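Long-range contacts in maltose operon transcriptional repressor (Staphylococcus aureus subsp. aureus Mu50, PDB 3HCW), which probably represses transcription of maltose operon genes as a DNA-binding regulator, its C-terminal part having the fold of periplasmic sugar-binding proteins: residues A118-T123 and E154-Q159; N171-I176 and L208-E213; Y27-L32 and I245-L250; E217-V222 and I281-Q286. One frame throughout, in Å; residues are numbered along the deposited sequence. Where two conformers were deposited one is given.

The four contacts show how each lobe of a two-lobed, periplasmic-binding-protein-like fold is packed. Contact 3 opens first along the chain and closes only after contacts 1 and 2 are complete; contact 4 opens before that closure and finishes last. Contacts 1, 2 and 4 belong to the lobe around strands 133-139, 163-169, 194-198 and 222-227, with contact 4 about 18 Å, centre to centre, from each of the other two. Contact 3 joins helices of the other lobe, 24 to 27 Å from the rest. Contacts 2 and 4 touch through Leu208, Leu211 and Ile218. Contacts 2, 3 and 4 all reach the second subunit, so both lobes take part in the dimer.

Contact 1: residues A118-T123 and E154-Q159; sequences ASENLT and ETVASQ
Val156 stands between Glu120 and Thr123, and these three residues carry most of the buried surface where helix 115-129 meets helix 144-159. The two helices flank strand 133-139 in the chain, in the alternating strand-helix order of an alpha/beta fold like that of periplasmic binding proteins. Their short segments run roughly alongside each other, with axes 8.8 Å apart at a crossing angle of -40°. Val156 CG1 lies 3.9 Å from Thr123 CG2, the two side chains running antiparallel to each other, while Val156 CG2 rests 3.7 Å from Glu120 CG. Glu120 therefore contributes mainly its aliphatic stem on this side. From there the chain continues extended toward Thr155, its OE2 coming within 4.0 Å of Thr155 CG2. Thr123 turns its methyl group toward the valine because CG2 is anti to the backbone N, and the same rotation (chi1 -49°) leaves OG1 turned back along its own helix. There OG1 donates to Ser119 O from above the carbonyl plane, at 2.8 Å, so that oxygen serves both the hydroxyl and the backbone N of Thr123. A buried hydroxyl is thus satisfied without a partner from the facing helix. Farther along helix 115-129, Arg124 and Ile127 also touch Val156. At the polar margin a single water links the two helices: it donates to Glu120 OE2 at 2.8 Å and to Thr155 OG1, likewise at 2.8 Å, an oxygen that Gln151 NE2 also binds.

Contact 2: residues N171-I176 and L208-E213; sequences NEREVI and LSVLYE
Arg173 reaches across from the first turn of helix 173-187 to grip Ser209 and Glu213, one turn apart on helix 201-213. Its NH1 donates to Ser209 OG at 2.7 Å in an almost straight bond, N-H...O angle 177°, with the oxygen lying in the guanidinium plane. NH2 makes a salt bridge of 2.8 Å to Glu213 OE2; the acceptor again lies close to the guanidinium plane, but the carboxylate is met from above its own plane, the two flat groups being turned 53° apart. NE adds a weak bond to the same oxygen. A water that donates to Ser209 O and accepts from Arg173 NH2 further ties the group to the backbone. Over one guanidinium face, Val210 CG2 sits above the centre, 4.2 Å from the plane, and also packs 3.8 Å from Ile176 CG2. The arginine gets there with CG anti to the backbone N and a bend at chi2 (115°). Ser209 OG is also hydrogen-bonded to Ala236 O of the second subunit, a second-shell contact that holds the hydroxyl. Arg173 itself packs on Pro239 of that subunit, so the contact forms part of the dimer interface. It pairs two successive helices of the periplasmic-binding-protein-like lobe, separated in the chain by strand 194-198; Ile176 touches Thr169 of strand 163-169, and Val210 meets Met180 farther along helix 173-187.

Contact 3: residues Y27-L32 and I245-L250; sequences YINVLL and IKPRML
Asn29 and Val30 approach Pro247 and Arg248 closely enough for backbone C-H groups to meet carbonyl oxygens across the contact. Arg248 CA lies 3.5 Å from Asn29 O and Val30 CA 3.4 Å from Pro247 O, both as C-H...O contacts, with angles at hydrogen of 154° and 149°. Such a reciprocal pair implies very close backbones, the CA atoms of Asn29 and Arg248 being 4.8 Å apart.

Apolar contacts fill in around it. Val30 CG2 lies 3.7 Å from Pro247 CB, the side chains set nearly perpendicular, whereas Asn29 runs alongside the proline in the same direction and places CB 3.7 Å from Pro247 CG. In the two-lobed fold of periplasmic binding proteins and, probably, of the LacI-type regulators this protein resembles, the chain passes between lobes several times; here strand 241-244 leads through Lys246, the N-cap residue, into helix 247-263. Pro247 thus meets helix 25-39 in the first turn after that passage, and it also touches Phe26.

The third kind of interaction is a methyl group over a charged plane. Leu32 CD2 is 3.6 Å above the centre of the Arg248 guanidinium, covering one face. The arginine chain is extended from CG to NE, which carries the group along to this leucine, and its NH1 forms a salt bridge with Glu36, one turn farther along the same helix as Leu32. The amide of Asn29 instead turns to the other chain: OD1 accepts from Arg22 of the second subunit and ND2 donates to Glu19 of that subunit.

Contact 4: residues E217-V222 and I281-Q286; sequences EIPKDV and IRKSTQ
A loop-to-loop van der Waals contact centred on Pro219 joins two strand ends of the periplasmic-binding-protein-like lobe, the turn before strand 222-227 and the short segment that follows strand 272-280. Pro219, reached through a cis peptide bond, sets its ring against backbone carbonyls of 281-286: CG comes within 3.2 Å of Gln286 O and 3.7 Å of Lys283 O, while CB lies 3.9 Å from Ser284 O. Beside the ring, the bent aliphatic chain of Lys283 passes obliquely, its CD 4.1 Å from Pro219 CD. Ile218 adds the second apolar contact with CG2, 3.9 Å from Ser284 CB, which it reaches because CG1 takes the position beside the backbone N (chi1 -50°). Each loop is also held internally. Glu217 N donates to Asp221 OD2 at 2.9 Å, using the carboxylate's anti lone pair, and a backbone bond from Gln286 N to Lys283 O closes the turn that presents its carbonyls to the proline. Ser284 OG is instead bonded to Thr224 O and Thr241 N, which fasten 281-286 to two neighbouring strands of the sheet. Lys188 pairs with Asp221, and Ile218 N is hydrogen-bonded to Tyr212 OH of the second subunit. The contact lies about 22 Å, centre to centre, from the middle of the chain, with strands 222-227 and 241-244 beside Ser284, helix 115-129 touching Thr285, and Leu208 and Leu211 of helix 201-213 packed on Ile218.

Contact 1: residues A118-T123 and E154-Q159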
# COMPACT_ATOMS: atom_id res chain seq x y z
N ALA A 118 -21.46 -9.73 -1.81
CA ALA A 118 -20.21 -9.70 -1.03
C ALA A 118 -20.49 -9.29 0.41
O ALA A 118 -20.07 -9.99 1.36
CB ALA A 118 -19.18 -8.78 -1.66
N SER A 119 -21.24 -8.19 0.57
CA SER A 119 -21.60 -7.69 1.89
C SER A 119 -22.53 -8.63 2.64
O SER A 119 -22.37 -8.83 3.85
CB SER A 119 -22.17 -6.26 1.84
OG SER A 119 -23.18 -6.13 0.86
N GLU A 120 -23.50 -9.21 1.92
CA GLU A 120 -24.41 -10.17 2.51
C GLU A 120 -23.66 -11.39 3.03
O GLU A 120 -23.98 -11.88 4.10
CB GLU A 120 -25.45 -10.61 1.49
CG GLU A 120 -26.56 -9.62 1.35
CD GLU A 120 -27.55 -9.96 0.28
OE1 GLU A 120 -27.42 -11.04 -0.35
OE2 GLU A 120 -28.46 -9.13 0.08
N ASN A 121 -22.68 -11.87 2.26
CA ASN A 121 -21.81 -12.96 2.68
C ASN A 121 -21.04 -12.62 3.95
O ASN A 121 -20.94 -13.45 4.86
CB ASN A 121 -20.82 -13.34 1.58
CG ASN A 121 -21.49 -14.02 0.42
OD1 ASN A 121 -22.57 -14.57 0.56
ND2 ASN A 121 -20.84 -13.98 -0.75
N LEU A 122 -20.49 -11.41 4.00
CA LEU A 122 -19.73 -10.96 5.16
C LEU A 122 -20.65 -10.78 6.37
O LEU A 122 -20.32 -11.27 7.46
CB LEU A 122 -18.96 -9.67 4.87
CG LEU A 122 -17.97 -9.17 5.93
CD1 LEU A 122 -16.71 -10.01 5.92
CD2 LEU A 122 -17.62 -7.70 5.68
N THR A 123 -21.78 -10.11 6.16
CA THR A 123 -22.73 -9.84 7.24
C THR A 123 -23.27 -11.16 7.80
O THR A 123 -23.40 -11.30 9.01
CB THR A 123 -23.92 -8.90 6.82
OG1 THR A 123 -23.42 -7.73 6.15
CG2 THR A 123 -24.71 -8.46 8.05
N GLU A 154 -27.73 -4.19 5.54
CA GLU A 154 -29.05 -3.91 6.07
C GLU A 154 -30.03 -5.05 5.81
O GLU A 154 -30.92 -5.30 6.62
CB GLU A 154 -29.61 -2.63 5.43
CG GLU A 154 -28.99 -1.33 5.89
CD GLU A 154 -29.75 -0.12 5.37
OE1 GLU A 154 -30.02 -0.06 4.15
OE2 GLU A 154 -30.10 0.77 6.17
N THR A 155 -29.89 -5.71 4.66
CA THR A 155 -30.78 -6.82 4.31
C THR A 155 -30.55 -8.06 5.18
O THR A 155 -31.52 -8.62 5.67
CB THR A 155 -30.70 -7.18 2.82
OG1 THR A 155 -31.15 -6.07 2.04
CG2 THR A 155 -31.59 -8.36 2.49
N VAL A 156 -29.30 -8.46 5.41
CA VAL A 156 -29.03 -9.64 6.25
C VAL A 156 -29.35 -9.35 7.72
O VAL A 156 -29.92 -10.19 8.43
CB VAL A 156 -27.59 -10.17 6.08
CG1 VAL A 156 -27.25 -11.23 7.11
CG2 VAL A 156 -27.43 -10.76 4.73
N ALA A 157 -29.04 -8.13 8.15
CA ALA A 157 -29.38 -7.67 9.48
C ALA A 157 -30.88 -7.64 9.73
O ALA A 157 -31.33 -8.03 10.80
CB ALA A 157 -28.76 -6.30 9.75
N SER A 158 -31.66 -7.21 8.74
CA SER A 158 -33.12 -7.19 8.91
C SER A 158 -33.69 -8.60 8.81
O SER A 158 -34.61 -8.95 9.56
CB SER A 158 -33.83 -6.24 7.92
OG SER A 158 -33.49 -6.53 6.57
N GLN A 159 -33.12 -9.40 7.91
CA GLN A 159 -33.51 -10.81 7.74
C GLN A 159 -33.39 -11.65 9.03
O GLN A 159 -34.19 -12.55 9.28
CB GLN A 159 -32.70 -11.46 6.60
CG GLN A 159 -33.10 -12.88 6.26
CD GLN A 159 -34.42 -12.97 5.55
OE1 GLN A 159 -34.48 -12.89 4.32
NE2 GLN A 159 -35.51 -13.17 6.31
O HOH W 1 -29.95 -6.80 -0.40

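Contact 2: residues N171-I176 and L208-E213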
# COMPACT_ATOMS: atom_id res chain seq x y z
N ASN A 171 -12.09 9.99 7.20
CA ASN A 171 -10.91 9.29 7.73
C ASN A 171 -10.11 9.99 8.85
O ASN A 171 -9.06 9.49 9.27
CB ASN A 171 -9.96 8.93 6.57
CG ASN A 171 -9.40 10.16 5.84
OD1 ASN A 171 -9.82 11.30 6.09
ND2 ASN A 171 -8.45 9.92 4.93
N GLU A 172 -10.58 11.15 9.32
CA GLU A 172 -9.88 11.94 10.34
C GLU A 172 -9.91 11.25 11.70
O GLU A 172 -10.98 10.90 12.20
CB GLU A 172 -10.46 13.35 10.46
CG GLU A 172 -10.64 14.10 9.14
CD GLU A 172 -11.57 15.32 9.25
OE1 GLU A 172 -11.27 16.23 10.05
OE2 GLU A 172 -12.60 15.36 8.54
N ARG A 173 -8.72 11.06 12.27
CA ARG A 173 -8.51 10.49 13.61
C ARG A 173 -9.47 11.03 14.66
O ARG A 173 -10.18 10.26 15.30
CB ARG A 173 -7.08 10.81 14.07
CG ARG A 173 -6.74 10.33 15.46
CD ARG A 173 -5.70 9.29 15.36
NE ARG A 173 -5.63 8.43 16.53
CZ ARG A 173 -5.33 7.14 16.45
NH1 ARG A 173 -5.09 6.60 15.26
NH2 ARG A 173 -5.27 6.40 17.54
N GLU A 174 -9.49 12.35 14.81
CA GLU A 174 -10.37 13.06 15.74
C GLU A 174 -11.84 12.68 15.53
O GLU A 174 -12.56 12.39 16.49
CB GLU A 174 -10.19 14.57 15.61
CG GLU A 174 -11.00 15.42 16.60
CD GLU A 174 -11.19 16.86 16.14
OE1 GLU A 174 -10.18 17.61 16.08
OE2 GLU A 174 -12.34 17.25 15.84
N VAL A 175 -12.26 12.65 14.26
CA VAL A 175 -13.65 12.37 13.92
C VAL A 175 -14.05 10.92 14.25
O VAL A 175 -15.09 10.71 14.86
CB VAL A 175 -13.98 12.73 12.45
CG1 VAL A 175 -15.46 12.56 12.16
CG2 VAL A 175 -13.59 14.17 12.17
N ILE A 176 -13.21 9.96 13.85
CA ILE A 176 -13.41 8.54 14.17
C ILE A 176 -13.45 8.35 15.69
O ILE A 176 -14.37 7.70 16.21
CB ILE A 176 -12.29 7.60 13.61
CG1 ILE A 176 -12.01 7.84 12.11
CG2 ILE A 176 -12.60 6.13 13.92
CD1 ILE A 176 -12.95 7.18 11.15
N LEU A 208 -9.33 0.45 13.55
CA LEU A 208 -8.60 -0.44 14.46
C LEU A 208 -7.64 0.35 15.35
O LEU A 208 -7.45 0.00 16.51
CB LEU A 208 -7.83 -1.52 13.68
CG LEU A 208 -8.65 -2.41 12.74
CD1 LEU A 208 -7.78 -3.29 11.86
CD2 LEU A 208 -9.68 -3.23 13.48
N SER A 209 -7.08 1.42 14.79
CA SER A 209 -6.14 2.29 15.51
C SER A 209 -6.84 3.01 16.65
O SER A 209 -6.30 3.09 17.75
CB SER A 209 -5.51 3.29 14.54
OG SER A 209 -4.46 4.00 15.17
N VAL A 210 -8.05 3.50 16.39
CA VAL A 210 -8.84 4.19 17.40
C VAL A 210 -9.31 3.18 18.45
O VAL A 210 -9.24 3.44 19.65
CB VAL A 210 -10.00 5.00 16.74
CG1 VAL A 210 -11.07 5.38 17.75
CG2 VAL A 210 -9.44 6.26 16.04
N LEU A 211 -9.74 2.00 17.99
CA LEU A 211 -10.14 0.90 18.88
C LEU A 211 -9.00 0.45 19.80
O LEU A 211 -9.24 0.11 20.96
CB LEU A 211 -10.69 -0.29 18.07
CG LEU A 211 -12.19 -0.49 17.79
CD1 LEU A 211 -13.01 0.80 17.74
CD2 LEU A 211 -12.39 -1.29 16.53
N TYR A 212 -7.77 0.48 19.29
CA TYR A 212 -6.58 0.21 20.11
C TYR A 212 -6.44 1.28 21.19
O TYR A 212 -6.23 0.96 22.37
CB TYR A 212 -5.32 0.16 19.24
CG TYR A 212 -4.11 -0.40 19.94
CD1 TYR A 212 -3.82 -1.77 19.88
CD2 TYR A 212 -3.24 0.43 20.66
CE1 TYR A 212 -2.70 -2.30 20.53
CE2 TYR A 212 -2.12 -0.10 21.32
CZ TYR A 212 -1.85 -1.46 21.24
OH TYR A 212 -0.74 -1.99 21.87
N GLU A 213 -6.59 2.54 20.78
CA GLU A 213 -6.45 3.69 21.67
C GLU A 213 -7.44 3.64 22.84
O GLU A 213 -7.12 4.06 23.94
CB GLU A 213 -6.54 5.01 20.89
CG GLU A 213 -6.23 6.26 21.72
CD GLU A 213 -5.91 7.49 20.87
OE1 GLU A 213 -5.12 8.34 21.34
OE2 GLU A 213 -6.44 7.62 19.75
O HOH W 2 -3.93 3.74 18.71

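Contact 3: residues Y27-L32 and I245-L250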
# COMPACT_ATOMS: atom_id res chain seq x y z
N TYR A 27 -6.59 0.15 -5.82
CA TYR A 27 -6.15 0.81 -7.04
C TYR A 27 -4.79 0.29 -7.51
O TYR A 27 -4.60 0.07 -8.69
CB TYR A 27 -6.17 2.33 -6.86
CG TYR A 27 -7.56 2.86 -6.60
CD1 TYR A 27 -8.48 3.00 -7.64
CD2 TYR A 27 -7.97 3.20 -5.30
CE1 TYR A 27 -9.77 3.49 -7.40
CE2 TYR A 27 -9.25 3.69 -5.06
CZ TYR A 27 -10.14 3.83 -6.11
OH TYR A 27 -11.41 4.30 -5.88
N ILE A 28 -3.87 0.04 -6.58
CA ILE A 28 -2.58 -0.57 -6.97
C ILE A 28 -2.79 -1.87 -7.76
O ILE A 28 -2.21 -2.05 -8.83
CB ILE A 28 -1.65 -0.78 -5.76
CG1 ILE A 28 -1.24 0.58 -5.19
CG2 ILE A 28 -0.39 -1.59 -6.16
CD1 ILE A 28 -1.02 0.56 -3.74
N ASN A 29 -3.65 -2.75 -7.26
CA ASN A 29 -3.93 -3.99 -7.96
C ASN A 29 -4.79 -3.85 -9.22
O ASN A 29 -4.55 -4.55 -10.20
CB ASN A 29 -4.48 -5.03 -7.00
CG ASN A 29 -3.45 -5.46 -5.97
OD1 ASN A 29 -2.30 -5.70 -6.31
ND2 ASN A 29 -3.85 -5.54 -4.71
N VAL A 30 -5.76 -2.94 -9.20
CA VAL A 30 -6.59 -2.71 -10.39
C VAL A 30 -5.74 -2.17 -11.54
O VAL A 30 -5.75 -2.73 -12.65
CB VAL A 30 -7.84 -1.82 -10.11
CG1 VAL A 30 -8.53 -1.46 -11.38
CG2 VAL A 30 -8.84 -2.56 -9.24
N LEU A 31 -4.97 -1.12 -11.26
CA LEU A 31 -4.02 -0.54 -12.23
C LEU A 31 -2.96 -1.54 -12.73
O LEU A 31 -2.67 -1.57 -13.91
CB LEU A 31 -3.36 0.73 -11.70
CG LEU A 31 -4.26 1.94 -11.38
CD1 LEU A 31 -3.47 3.04 -10.66
CD2 LEU A 31 -4.95 2.49 -12.61
N LEU A 32 -2.40 -2.36 -11.84
CA LEU A 32 -1.51 -3.47 -12.26
C LEU A 32 -2.22 -4.46 -13.19
O LEU A 32 -1.67 -4.87 -14.22
CB LEU A 32 -0.95 -4.21 -11.04
CG LEU A 32 0.04 -5.36 -11.28
CD1 LEU A 32 1.38 -4.85 -11.80
CD2 LEU A 32 0.25 -6.16 -10.01
N ILE A 245 -11.98 -9.04 -3.13
CA ILE A 245 -12.79 -8.59 -4.26
C ILE A 245 -12.04 -8.66 -5.60
O ILE A 245 -12.47 -8.07 -6.60
CB ILE A 245 -13.42 -7.19 -4.01
CG1 ILE A 245 -12.35 -6.10 -3.95
CG2 ILE A 245 -14.27 -7.21 -2.75
CD1 ILE A 245 -12.91 -4.70 -3.89
N LYS A 246 -10.94 -9.42 -5.58
CA LYS A 246 -10.10 -9.72 -6.75
C LYS A 246 -9.78 -8.50 -7.64
O LYS A 246 -10.16 -8.47 -8.82
CB LYS A 246 -10.76 -10.83 -7.59
CG LYS A 246 -11.44 -11.94 -6.79
CD LYS A 246 -10.43 -12.95 -6.24
CE LYS A 246 -11.12 -13.91 -5.29
NZ LYS A 246 -10.14 -14.62 -4.41
N PRO A 247 -9.10 -7.48 -7.07
CA PRO A 247 -8.86 -6.24 -7.85
C PRO A 247 -7.92 -6.42 -9.06
O PRO A 247 -8.08 -5.72 -10.08
CB PRO A 247 -8.28 -5.28 -6.80
CG PRO A 247 -7.72 -6.16 -5.71
CD PRO A 247 -8.56 -7.41 -5.70
N ARG A 248 -6.99 -7.36 -8.98
CA ARG A 248 -6.12 -7.66 -10.12
C ARG A 248 -6.91 -8.30 -11.26
O ARG A 248 -6.67 -7.98 -12.43
CB ARG A 248 -4.94 -8.53 -9.71
CG ARG A 248 -3.80 -8.49 -10.70
CD ARG A 248 -2.57 -9.14 -10.13
NE ARG A 248 -1.55 -9.28 -11.16
CZ ARG A 248 -0.30 -9.68 -10.93
NH1 ARG A 248 0.56 -9.77 -11.94
NH2 ARG A 248 0.08 -9.98 -9.70
N MET A 249 -7.86 -9.18 -10.91
CA MET A 249 -8.80 -9.75 -11.87
C MET A 249 -9.69 -8.68 -12.50
O MET A 249 -9.86 -8.66 -13.71
CB MET A 249 -9.69 -10.82 -11.22
CG MET A 249 -9.30 -12.26 -11.53
SD MET A 249 -10.62 -13.43 -11.08
CE MET A 249 -11.77 -13.19 -12.43
N LEU A 250 -10.28 -7.81 -11.67
CA LEU A 250 -11.10 -6.70 -12.18
C LEU A 250 -10.35 -5.87 -13.23
O LEU A 250 -10.91 -5.55 -14.28
CB LEU A 250 -11.53 -5.77 -11.03
CG LEU A 250 -12.60 -6.23 -10.05
CD1 LEU A 250 -12.42 -5.52 -8.72
CD2 LEU A 250 -14.01 -5.98 -10.60

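Contact 4: residues E217-V222 and I281-Q286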
# COMPACT_ATOMS: atom_id res chain seq x y z
N GLU A 217 -10.94 -4.35 22.69
CA GLU A 217 -10.17 -5.48 22.15
C GLU A 217 -10.96 -6.43 21.26
O GLU A 217 -12.13 -6.69 21.47
CB GLU A 217 -9.39 -6.22 23.26
CG GLU A 217 -10.20 -6.81 24.39
CD GLU A 217 -9.47 -6.74 25.73
OE1 GLU A 217 -8.28 -7.12 25.79
OE2 GLU A 217 -10.09 -6.30 26.73
N ILE A 218 -10.26 -6.95 20.26
CA ILE A 218 -10.86 -7.68 19.15
C ILE A 218 -10.22 -9.05 19.12
O ILE A 218 -8.99 -9.15 19.20
CB ILE A 218 -10.56 -6.96 17.81
CG1 ILE A 218 -10.93 -5.47 17.92
CG2 ILE A 218 -11.29 -7.62 16.63
CD1 ILE A 218 -10.36 -4.60 16.81
N PRO A 219 -11.03 -10.13 19.03
CA PRO A 219 -12.50 -10.20 18.97
C PRO A 219 -13.26 -10.12 20.30
O PRO A 219 -14.50 -10.06 20.27
CB PRO A 219 -12.73 -11.59 18.35
CG PRO A 219 -11.60 -12.40 18.89
CD PRO A 219 -10.42 -11.47 18.89
N LYS A 220 -12.55 -10.11 21.43
CA LYS A 220 -13.18 -10.13 22.78
C LYS A 220 -14.31 -9.10 23.05
O LYS A 220 -15.41 -9.47 23.46
CB LYS A 220 -12.12 -10.02 23.87
CG LYS A 220 -12.69 -10.16 25.28
CD LYS A 220 -11.69 -9.75 26.34
CE LYS A 220 -12.26 -9.97 27.73
NZ LYS A 220 -11.31 -9.55 28.80
N ASP A 221 -14.05 -7.82 22.82
CA ASP A 221 -15.10 -6.83 23.06
C ASP A 221 -16.00 -6.75 21.84
O ASP A 221 -17.22 -6.79 21.97
CB ASP A 221 -14.54 -5.46 23.42
CG ASP A 221 -13.90 -5.41 24.80
OD1 ASP A 221 -14.52 -5.91 25.76
OD2 ASP A 221 -12.79 -4.86 24.92
N VAL A 222 -15.38 -6.65 20.66
CA VAL A 222 -16.11 -6.58 19.40
C VAL A 222 -15.40 -7.35 18.31
O VAL A 222 -14.17 -7.46 18.30
CB VAL A 222 -16.33 -5.11 18.88
CG1 VAL A 222 -17.31 -4.37 19.74
CG2 VAL A 222 -15.01 -4.35 18.73
N ILE A 281 -11.76 -15.83 6.24
CA ILE A 281 -11.99 -15.77 7.69
C ILE A 281 -10.67 -15.71 8.45
O ILE A 281 -9.77 -16.53 8.22
CB ILE A 281 -12.81 -16.98 8.19
CG1 ILE A 281 -14.13 -17.05 7.40
CG2 ILE A 281 -13.06 -16.88 9.70
CD1 ILE A 281 -14.90 -18.38 7.57
N ARG A 282 -10.54 -14.71 9.32
CA ARG A 282 -9.33 -14.56 10.12
C ARG A 282 -9.70 -14.38 11.60
O ARG A 282 -10.85 -14.57 11.98
CB ARG A 282 -8.47 -13.40 9.59
CG ARG A 282 -7.95 -13.59 8.16
CD ARG A 282 -6.65 -12.83 7.89
NE ARG A 282 -6.19 -13.05 6.51
CZ ARG A 282 -6.62 -12.34 5.46
NH1 ARG A 282 -7.49 -11.35 5.62
NH2 ARG A 282 -6.17 -12.62 4.24
N LYS A 283 -8.73 -13.99 12.43
CA LYS A 283 -8.90 -13.91 13.88
C LYS A 283 -10.01 -12.93 14.34
O LYS A 283 -10.70 -13.19 15.34
CB LYS A 283 -7.54 -13.60 14.55
CG LYS A 283 -7.57 -13.09 16.00
CD LYS A 283 -7.95 -14.17 17.03
CE LYS A 283 -6.76 -15.00 17.47
NZ LYS A 283 -7.16 -16.09 18.39
N SER A 284 -10.23 -11.85 13.59
CA SER A 284 -11.12 -10.77 14.04
C SER A 284 -12.60 -11.14 14.08
O SER A 284 -13.39 -10.40 14.65
CB SER A 284 -10.91 -9.52 13.20
OG SER A 284 -11.40 -9.70 11.89
N THR A 285 -12.99 -12.26 13.48
CA THR A 285 -14.33 -12.82 13.69
C THR A 285 -14.30 -14.22 14.31
O THR A 285 -15.29 -14.94 14.24
CB THR A 285 -15.17 -12.88 12.40
OG1 THR A 285 -14.47 -13.65 11.40
CG2 THR A 285 -15.48 -11.48 11.87
N GLN A 286 -13.19 -14.61 14.92
CA GLN A 286 -13.08 -15.97 15.46
C GLN A 286 -12.96 -15.98 16.98
O GLN A 286 -12.11 -15.30 17.54
CB GLN A 286 -11.92 -16.73 14.82
CG GLN A 286 -12.27 -17.30 13.44
CD GLN A 286 -11.11 -18.04 12.78
OE1 GLN A 286 -9.94 -17.66 12.91
NE2 GLN A 286 -11.44 -19.10 12.05